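PDB 3R9T: EchA1_1 from Mycobacterium avium subsp. paratuberculosis, which probably catalyses the reversible hydration of enoyl-CoA thioesters to (3S)-3-hydroxyacyl-CoAs, a step of fatty acid metabolism, as a member of the crotonase family. Local coordinates for residues 116-124 with 146-156; 125-134 with 182-192. All coordinates share one frame; numbering follows the deposited sequence. Where two conformers were deposited one is given.

Interaction 1 (116-124 with 146-156); sequences GTELALASD and AAGGVFRIAEQ. With BEZ (benzoic acid), chain E.
E118 and L121, with CG of each anti to its own carbonyl carbon (chi1 -65° and -67°), reach from helix 116-122 of this crotonase-fold subunit to the loop 146-148 and helix 149-156. The E118 chain runs on extended, which carries its carboxylate to the N-terminal end of helix 149-156. There E118 OE2 accepts from G149 N at 2.9 Å on its anti lone pair, and only weakly from A147 N, two backbone N-H groups at the start of the helix facing one oxygen. G149 brings its CA to 3.9 Å from L121 CD1. The other carboxylate oxygen, E118 OE1, lies 2.5 Å from O1 of the bound benzoic acid. A147 N donates to benzoic acid O1 at 3.2 Å. E138, another residue of the pocket, brings its OE2 close to E118 OE1.

One turn on, L121 is a knob among G149, R152, I153 and Q156, its CD2 4.1 Å from I153 CD1. Extended R152 passes its guanidinium by A122 CB; its NH1 bonds to V96 O and its NH2 forms a salt bridge with D229. Water 1 lies at the guanidinium edge, accepting from R152 NH1 and donating to E118 O and A147 O. K160 of the second subunit bonds to both Q156 OE1 and L121 O. The same carbonyl, L121 O, receives Q156 NE2 at 3.1 Å, the N-H nearly straight at 174° and L121 O in the plane of the Q156 amide.

Interaction 2 (125-134 with 182-192); sequences LVVADERAQF and LINEVVEAGSV
V126 and N184 are joined twice at the start of the pairing between strands 125-129 and 185-187. V126 N donates to N184 OD1 at 2.9 Å, in the carbonyl plane of the side-chain amide, and V126 O takes N184 N at 2.8 Å. The asparagine side chain thus stands in for a main-chain acceptor just before the strand, while its ND2 bonds to K160 O of the second subunit. Regular parallel pairing follows: A128 N to E185 O, V187 N to A128 O, then E130 N to V187 O.

Side chains pack on both faces. V127 and E185 lie alongside, pointing the same way, with V127 CG1 3.5 Å from E185 CG; V187 and V192 close over the same valine. On the other face I183 crosses V126, its CG2 tight against V126 CG1, sends I183 CD1 to A128 CB at 3.6 Å and meets F134 CZ with CG2.

At the end of strand 125-129, D129 holds the turn 188-191. Its carboxylate is gripped side-on by R131 NE and NH2, one to each oxygen; OD1 also closes an Asx turn with R131 N. D129 OD2 receives G190 N at 2.9 Å from the face opposite R131 NH2. In one of two conformers, E130 OE2 accepts from A189 N, and A189 CB lies over one face of the R131 guanidinium. R131 is steadied in turn by D64. The arrangement is the parallel edge pairing of the crotonase-fold sheet, strand 185-187 being outermost in the chain and leading into helix 192-204.

In the fold
Interactions 1 and 2 have centres about 16 Å apart and are interleaved along the chain: helix 115-122 runs into strand 125-129, and strand 133-135 precedes helix 149-156. They meet directly where L182 CD1 lies 3.8 Å from L121 CD2 and 4.1 Å from Q156 CB. T117 OG1 comes within 3.4 Å of F134 CB, and V126 CG2 within 3.6 Å of A120 O, so helix 115-122 packs on strand 125-129 and on F134 of strand 133-135 while its E118 reaches the benzoic acid. Interaction 1 supplies E118, A146 and A147 to that site, whereas the F134 side chain is about 13 Å from the ligand. K160 of the second subunit touches both interactions, tying them to the trimer interface.

Interaction 1 (116-124 with 146-156)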
loop_
_atom_site.group_PDB
_atom_site.type_symbol
_atom_site.label_atom_id
_atom_site.label_comp_id
_atom_site.label_asym_id
_atom_site.label_seq_id
_atom_site.Cartn_x
_atom_site.Cartn_y
_atom_site.Cartn_z
ATOM N N GLY B 116 -6.680 19.736 -7.165
ATOM C CA GLY B 116 -7.404 19.594 -5.901
ATOM C C GLY B 116 -7.218 18.248 -5.230
ATOM O O GLY B 116 -7.077 18.142 -4.012
ATOM N N THR B 117 -7.246 17.199 -6.036
ATOM C CA THR B 117 -6.977 15.862 -5.550
ATOM C C THR B 117 -5.513 15.737 -5.103
ATOM O O THR B 117 -5.208 15.051 -4.132
ATOM C CB THR B 117 -7.352 14.808 -6.620
ATOM O OG1 THR B 117 -8.774 14.657 -6.636
ATOM C CG2 THR B 117 -6.749 13.446 -6.321
ATOM N N GLU B 118 -4.613 16.427 -5.800
ATOM C CA GLU B 118 -3.193 16.410 -5.444
ATOM C C GLU B 118 -2.963 17.130 -4.108
ATOM O O GLU B 118 -2.112 16.730 -3.325
ATOM C CB GLU B 118 -2.365 16.971 -6.595
ATOM C CG GLU B 118 -2.464 16.066 -7.830
ATOM C CD GLU B 118 -1.791 16.662 -9.030
ATOM O OE1 GLU B 118 -2.317 17.679 -9.537
ATOM O OE2 GLU B 118 -0.729 16.147 -9.429
ATOM N N LEU B 119 -3.712 18.187 -3.837
ATOM C CA LEU B 119 -3.671 18.798 -2.501
ATOM C C LEU B 119 -4.119 17.815 -1.410
ATOM O O LEU B 119 -3.524 17.767 -0.338
ATOM C CB LEU B 119 -4.547 20.045 -2.434
ATOM C CG LEU B 119 -4.177 21.221 -3.345
ATOM C CD1 LEU B 119 -5.196 22.362 -3.193
ATOM C CD2 LEU B 119 -2.750 21.712 -3.104
ATOM N N ALA B 120 -5.166 17.038 -1.678
ATOM C CA ALA B 120 -5.651 16.009 -0.746
ATOM C C ALA B 120 -4.578 14.955 -0.495
ATOM O O ALA B 120 -4.294 14.605 0.653
ATOM C CB ALA B 120 -6.956 15.346 -1.280
ATOM N N LEU B 121 -3.959 14.480 -1.571
ATOM C CA LEU B 121 -2.891 13.486 -1.469
ATOM C C LEU B 121 -1.725 14.003 -0.635
ATOM O O LEU B 121 -1.171 13.272 0.162
ATOM C CB LEU B 121 -2.425 13.063 -2.852
ATOM C CG LEU B 121 -3.389 12.286 -3.742
ATOM C CD1 LEU B 121 -2.871 12.233 -5.156
ATOM C CD2 LEU B 121 -3.509 10.888 -3.176
ATOM N N ALA B 122 -1.404 15.276 -0.780
ATOM C CA ALA B 122 -0.285 15.892 -0.084
ATOM C C ALA B 122 -0.605 16.169 1.397
ATOM O O ALA B 122 0.297 16.397 2.202
ATOM C CB ALA B 122 0.087 17.188 -0.803
ATOM N N SER B 123 -1.885 16.191 1.754
ATOM C CA SER B 123 -2.312 16.399 3.147
ATOM C C SER B 123 -2.199 15.118 3.993
ATOM O O SER B 123 -2.291 14.012 3.455
ATOM C CB SER B 123 -3.757 16.932 3.173
ATOM O OG SER B 123 -3.928 18.123 2.400
ATOM N N ASP B 124 -2.076 15.251 5.321
ATOM C CA ASP B 124 -2.054 14.075 6.167
ATOM C C ASP B 124 -3.402 13.352 6.214
ATOM O O ASP B 124 -3.447 12.115 6.197
ATOM C CB ASP B 124 -1.629 14.416 7.588
ATOM C CG ASP B 124 -0.245 14.983 7.663
ATOM O OD1 ASP B 124 0.649 14.438 6.969
ATOM O OD2 ASP B 124 -0.063 15.958 8.442
ATOM N N ALA B 146 1.105 16.514 -12.454
ATOM C CA ALA B 146 2.496 16.873 -12.213
ATOM C C ALA B 146 2.754 17.313 -10.779
ATOM O O ALA B 146 3.910 17.374 -10.361
ATOM C CB ALA B 146 2.945 17.976 -13.201
ATOM N N ALA B 147 1.690 17.622 -10.036
ATOM C CA ALA B 147 1.791 18.055 -8.640
ATOM C C ALA B 147 1.746 16.886 -7.637
ATOM O O ALA B 147 1.169 17.007 -6.548
ATOM C CB ALA B 147 0.669 19.080 -8.329
ATOM N N GLY B 148 2.423 15.791 -7.986
ATOM C CA GLY B 148 2.518 14.610 -7.131
ATOM C C GLY B 148 1.515 13.497 -7.416
ATOM O O GLY B 148 1.672 12.379 -6.908
ATOM N N GLY B 149 0.479 13.769 -8.199
ATOM C CA GLY B 149 -0.623 12.804 -8.310
ATOM C C GLY B 149 -0.194 11.506 -8.985
ATOM O O GLY B 149 -0.623 10.417 -8.609
ATOM N N VAL B 150 0.664 11.607 -9.988
ATOM C CA VAL B 150 1.037 10.413 -10.762
ATOM C C VAL B 150 1.737 9.352 -9.912
ATOM O O VAL B 150 1.505 8.159 -10.114
ATOM C CB VAL B 150 1.919 10.736 -11.997
ATOM C CG1 VAL B 150 2.264 9.442 -12.753
ATOM C CG2 VAL B 150 1.223 11.713 -12.928
ATOM N N PHE B 151 2.583 9.764 -8.973
ATOM C CA PHE B 151 3.230 8.788 -8.114
ATOM C C PHE B 151 2.626 8.623 -6.718
ATOM O O PHE B 151 2.924 7.628 -6.058
ATOM C CB PHE B 151 4.738 9.046 -8.029
ATOM C CG PHE B 151 5.122 10.317 -7.316
ATOM C CD1 PHE B 151 5.387 11.482 -8.031
ATOM C CD2 PHE B 151 5.286 10.326 -5.927
ATOM C CE1 PHE B 151 5.768 12.648 -7.367
ATOM C CE2 PHE B 151 5.687 11.479 -5.257
ATOM C CZ PHE B 151 5.936 12.629 -5.969
ATOM N N ARG B 152 1.791 9.554 -6.252
ATOM C CA ARG B 152 1.177 9.368 -4.941
ATOM C C ARG B 152 -0.129 8.611 -5.008
ATOM O O ARG B 152 -0.513 8.024 -4.004
ATOM C CB ARG B 152 0.934 10.697 -4.224
ATOM C CG ARG B 152 2.219 11.359 -3.795
ATOM C CD ARG B 152 2.007 12.745 -3.232
ATOM N NE ARG B 152 3.220 13.228 -2.553
ATOM C CZ ARG B 152 3.489 14.513 -2.291
ATOM N NH1 ARG B 152 2.653 15.485 -2.649
ATOM N NH2 ARG B 152 4.617 14.839 -1.673
ATOM N N ILE B 153 -0.810 8.612 -6.158
ATOM C CA ILE B 153 -2.150 8.024 -6.195
ATOM C C ILE B 153 -2.062 6.515 -5.888
ATOM O O ILE B 153 -2.861 5.995 -5.081
ATOM C CB ILE B 153 -2.944 8.340 -7.501
ATOM C CG1 ILE B 153 -4.418 7.962 -7.330
ATOM C CG2 ILE B 153 -2.338 7.661 -8.681
ATOM C CD1 ILE B 153 -5.160 8.839 -6.374
ATOM N N ALA B 154 -1.060 5.836 -6.441
ATOM C CA ALA B 154 -0.919 4.407 -6.194
ATOM C C ALA B 154 -0.294 4.095 -4.848
ATOM O O ALA B 154 -0.276 2.936 -4.429
ATOM C CB ALA B 154 -0.131 3.721 -7.315
ATOM N N GLU B 155 0.221 5.116 -4.183
ATOM C CA GLU B 155 0.702 4.978 -2.807
ATOM C C GLU B 155 -0.418 5.030 -1.764
ATOM O O GLU B 155 -0.240 4.564 -0.631
ATOM C CB GLU B 155 1.702 6.075 -2.519
ATOM C CG GLU B 155 2.992 5.867 -3.269
ATOM C CD GLU B 155 4.006 6.978 -3.099
ATOM O OE1 GLU B 155 3.665 8.044 -2.538
ATOM O OE2 GLU B 155 5.159 6.786 -3.569
ATOM N N GLN B 156 -1.556 5.597 -2.144
ATOM C CA GLN B 156 -2.632 5.850 -1.192
ATOM C C GLN B 156 -3.943 5.140 -1.484
ATOM O O GLN B 156 -4.844 5.166 -0.657
ATOM C CB GLN B 156 -2.853 7.347 -1.072
ATOM C CG GLN B 156 -1.575 8.063 -0.693
ATOM C CD GLN B 156 -1.781 9.511 -0.338
ATOM O OE1 GLN B 156 -2.885 9.919 0.035
ATOM N NE2 GLN B 156 -0.721 10.311 -0.455
HETATM C C BEZ E . -1.499 19.222 -12.369
HETATM O O1 BEZ E . -0.967 18.666 -11.399
HETATM O O2 BEZ E . -2.683 18.966 -12.663
HETATM C C1 BEZ E . -0.705 20.229 -13.135
HETATM C C2 BEZ E . 0.395 20.815 -12.522
HETATM C C3 BEZ E . 1.148 21.758 -13.213
HETATM C C4 BEZ E . 0.796 22.106 -14.511
HETATM C C5 BEZ E . -0.308 21.516 -15.124
HETATM C C6 BEZ E . -1.066 20.576 -14.433
HETATM O O HOH W 1 0.318 15.601 -4.340
#

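Interaction 2 (125-134 with 182-192)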
loop_
_atom_site.group_PDB
_atom_site.type_symbol
_atom_site.label_atom_id
_atom_site.label_comp_id
_atom_site.label_asym_id
_atom_site.label_seq_id
_atom_site.Cartn_x
_atom_site.Cartn_y
_atom_site.Cartn_z
ATOM N N LEU B 125 -4.477 14.143 6.284
ATOM C CA LEU B 125 -5.852 13.662 6.484
ATOM C C LEU B 125 -6.778 14.471 5.587
ATOM O O LEU B 125 -6.480 15.610 5.208
ATOM C CB LEU B 125 -6.269 13.837 7.940
ATOM C CG LEU B 125 -5.352 13.115 8.937
ATOM C CD1 LEU B 125 -5.593 13.612 10.375
ATOM C CD2 LEU B 125 -5.515 11.612 8.808
ATOM N N VAL B 126 -7.907 13.868 5.249
ATOM C CA VAL B 126 -8.936 14.510 4.418
ATOM C C VAL B 126 -10.348 14.257 4.957
ATOM O O VAL B 126 -10.742 13.116 5.150
ATOM C CB VAL B 126 -8.897 14.014 2.951
ATOM C CG1 VAL B 126 -9.823 14.831 2.097
ATOM C CG2 VAL B 126 -7.453 14.086 2.388
ATOM N N VAL B 127 -11.092 15.341 5.142
ATOM C CA VAL B 127 -12.528 15.306 5.404
ATOM C C VAL B 127 -13.223 15.950 4.195
ATOM O O VAL B 127 -12.810 17.028 3.750
ATOM C CB VAL B 127 -12.829 16.079 6.685
ATOM C CG1 VAL B 127 -14.334 16.072 7.011
ATOM C CG2 VAL B 127 -12.009 15.495 7.827
ATOM N N ALA B 128 -14.255 15.301 3.655
ATOM C CA ALA B 128 -14.929 15.811 2.460
ATOM C C ALA B 128 -16.430 15.959 2.638
ATOM O O ALA B 128 -17.086 15.079 3.170
ATOM C CB ALA B 128 -14.667 14.903 1.289
ATOM N N ASP B 129 -16.945 17.086 2.160
ATOM C CA ASP B 129 -18.364 17.282 1.886
ATOM C C ASP B 129 -18.853 16.135 0.979
ATOM O O ASP B 129 -18.158 15.745 0.034
ATOM C CB ASP B 129 -18.495 18.647 1.194
ATOM C CG ASP B 129 -19.921 19.131 1.077
ATOM O OD1 ASP B 129 -20.718 18.471 0.375
ATOM O OD2 ASP B 129 -20.225 20.202 1.649
ATOM N N GLU B 130 -20.042 15.604 1.266
ATOM C CA GLU B 130 -20.636 14.489 0.512
ATOM C C GLU B 130 -20.697 14.798 -0.984
ATOM O O GLU B 130 -20.693 13.891 -1.806
ATOM C CB GLU B 130 -22.043 14.143 1.049
ATOM C CG GLU B 130 -23.023 15.339 1.086
ATOM C CD GLU B 130 -24.413 15.004 1.636
ATOM O OE1 GLU B 130 -25.024 14.020 1.166
ATOM O OE2 GLU B 130 -24.903 15.754 2.522
ATOM N N ARG B 131 -20.768 16.086 -1.323
ATOM C CA ARG B 131 -20.853 16.521 -2.719
ATOM C C ARG B 131 -19.516 16.536 -3.467
ATOM O O ARG B 131 -19.487 16.670 -4.694
ATOM C CB ARG B 131 -21.450 17.924 -2.785
ATOM C CG ARG B 131 -22.896 18.026 -2.351
ATOM C CD ARG B 131 -23.284 19.492 -2.198
ATOM N NE ARG B 131 -22.529 20.145 -1.131
ATOM C CZ ARG B 131 -22.636 21.429 -0.811
ATOM N NH1 ARG B 131 -23.484 22.220 -1.471
ATOM N NH2 ARG B 131 -21.895 21.931 0.172
ATOM N N ALA B 132 -18.414 16.430 -2.733
ATOM C CA ALA B 132 -17.086 16.558 -3.341
ATOM C C ALA B 132 -16.827 15.445 -4.326
ATOM O O ALA B 132 -17.256 14.317 -4.127
ATOM C CB ALA B 132 -15.993 16.565 -2.281
ATOM N N GLN B 133 -16.133 15.807 -5.395
ATOM C CA GLN B 133 -15.683 14.892 -6.422
ATOM C C GLN B 133 -14.155 14.985 -6.547
ATOM O O GLN B 133 -13.581 16.079 -6.547
ATOM C CB GLN B 133 -16.343 15.289 -7.740
ATOM C CG GLN B 133 -16.119 14.324 -8.867
ATOM C CD GLN B 133 -16.978 14.640 -10.086
ATOM O OE1 GLN B 133 -16.755 15.633 -10.775
ATOM N NE2 GLN B 133 -17.955 13.784 -10.362
ATOM N N PHE B 134 -13.508 13.829 -6.649
ATOM C CA PHE B 134 -12.061 13.737 -6.785
ATOM C C PHE B 134 -11.724 13.173 -8.150
ATOM O O PHE B 134 -12.606 12.675 -8.849
ATOM C CB PHE B 134 -11.484 12.837 -5.704
ATOM C CG PHE B 134 -11.692 13.372 -4.321
ATOM C CD1 PHE B 134 -10.766 14.233 -3.756
ATOM C CD2 PHE B 134 -12.831 13.067 -3.606
ATOM C CE1 PHE B 134 -10.955 14.774 -2.490
ATOM C CE2 PHE B 134 -13.020 13.596 -2.319
ATOM C CZ PHE B 134 -12.083 14.442 -1.764
ATOM N N LEU B 182 -8.759 6.440 0.913
ATOM C CA LEU B 182 -8.134 7.663 0.440
ATOM C C LEU B 182 -8.449 9.019 1.127
ATOM O O LEU B 182 -7.647 9.979 1.090
ATOM C CB LEU B 182 -8.554 7.825 -0.989
ATOM C CG LEU B 182 -8.055 9.104 -1.652
ATOM C CD1 LEU B 182 -6.501 9.078 -1.720
ATOM C CD2 LEU B 182 -8.664 9.296 -3.033
ATOM N N ILE B 183 -9.671 9.156 1.594
ATOM C CA ILE B 183 -10.031 10.247 2.483
ATOM C C ILE B 183 -10.498 9.553 3.741
ATOM O O ILE B 183 -10.761 8.333 3.735
ATOM C CB ILE B 183 -11.090 11.189 1.892
ATOM C CG1 ILE B 183 -12.440 10.481 1.740
ATOM C CG2 ILE B 183 -10.585 11.791 0.558
ATOM C CD1 ILE B 183 -13.578 11.449 1.394
ATOM N N ASN B 184 -10.606 10.329 4.814
ATOM C CA ASN B 184 -10.955 9.795 6.129
ATOM C C ASN B 184 -12.430 9.756 6.461
ATOM O O ASN B 184 -12.886 8.811 7.138
ATOM C CB ASN B 184 -10.226 10.590 7.192
ATOM C CG ASN B 184 -8.724 10.419 7.099
ATOM O OD1 ASN B 184 -8.043 11.224 6.466
ATOM N ND2 ASN B 184 -8.203 9.344 7.692
ATOM N N GLU B 185 -13.157 10.770 6.008
ATOM C CA GLU B 185 -14.544 10.892 6.390
ATOM C C GLU B 185 -15.345 11.770 5.431
ATOM O O GLU B 185 -14.812 12.660 4.772
ATOM C CB GLU B 185 -14.596 11.352 7.842
ATOM C CG GLU B 185 -14.607 12.777 8.059
ATOM C CD GLU B 185 -14.988 13.107 9.489
ATOM O OE1 GLU B 185 -14.540 14.152 9.948
ATOM O OE2 GLU B 185 -15.711 12.337 10.164
ATOM N N VAL B 186 -16.627 11.436 5.328
ATOM C CA VAL B 186 -17.573 12.121 4.482
ATOM C C VAL B 186 -18.584 12.731 5.417
ATOM O O VAL B 186 -19.074 12.045 6.328
ATOM C CB VAL B 186 -18.250 11.159 3.491
ATOM C CG1 VAL B 186 -19.192 11.915 2.586
ATOM C CG2 VAL B 186 -17.182 10.465 2.620
ATOM N N VAL B 187 -18.885 14.005 5.197
ATOM C CA VAL B 187 -19.772 14.725 6.081
ATOM C C VAL B 187 -20.900 15.408 5.332
ATOM O O VAL B 187 -20.842 15.623 4.122
ATOM C CB VAL B 187 -18.993 15.747 6.925
ATOM C CG1 VAL B 187 -17.890 15.036 7.715
ATOM C CG2 VAL B 187 -18.421 16.865 6.049
ATOM N N GLU B 188 -21.941 15.729 6.085
ATOM C CA GLU B 188 -23.068 16.436 5.527
ATOM C C GLU B 188 -22.680 17.727 4.836
ATOM O O GLU B 188 -21.803 18.463 5.296
ATOM C CB GLU B 188 -24.085 16.738 6.616
ATOM C CG GLU B 188 -25.056 15.622 6.855
ATOM C CD GLU B 188 -26.337 16.155 7.431
ATOM O OE1 GLU B 188 -27.409 15.943 6.819
ATOM O OE2 GLU B 188 -26.261 16.834 8.476
ATOM N N ALA B 189 -23.375 17.986 3.734
ATOM C CA ALA B 189 -23.223 19.194 2.952
ATOM C C ALA B 189 -23.131 20.416 3.856
ATOM O O ALA B 189 -23.989 20.633 4.716
ATOM C CB ALA B 189 -24.398 19.341 1.982
ATOM N N GLY B 190 -22.065 21.183 3.650
ATOM C CA GLY B 190 -21.814 22.449 4.343
ATOM C C GLY B 190 -21.077 22.391 5.675
ATOM O O GLY B 190 -20.753 23.444 6.243
ATOM N N SER B 191 -20.810 21.187 6.183
ATOM C CA SER B 191 -20.230 21.027 7.535
ATOM C C SER B 191 -18.733 20.686 7.523
ATOM O O SER B 191 -18.166 20.335 8.568
ATOM C CB SER B 191 -20.990 19.954 8.340
ATOM O OG SER B 191 -20.736 18.636 7.876
ATOM N N VAL B 192 -18.083 20.803 6.365
ATOM C CA VAL B 192 -16.712 20.268 6.230
ATOM C C VAL B 192 -15.681 20.985 7.114
ATOM O O VAL B 192 -14.813 20.332 7.692
ATOM C CB VAL B 192 -16.213 20.151 4.764
ATOM C CG1 VAL B 192 -15.651 21.482 4.239
ATOM C CG2 VAL B 192 -15.141 19.073 4.684
HETATM O O HOH W 2 -18.883 21.824 3.426
#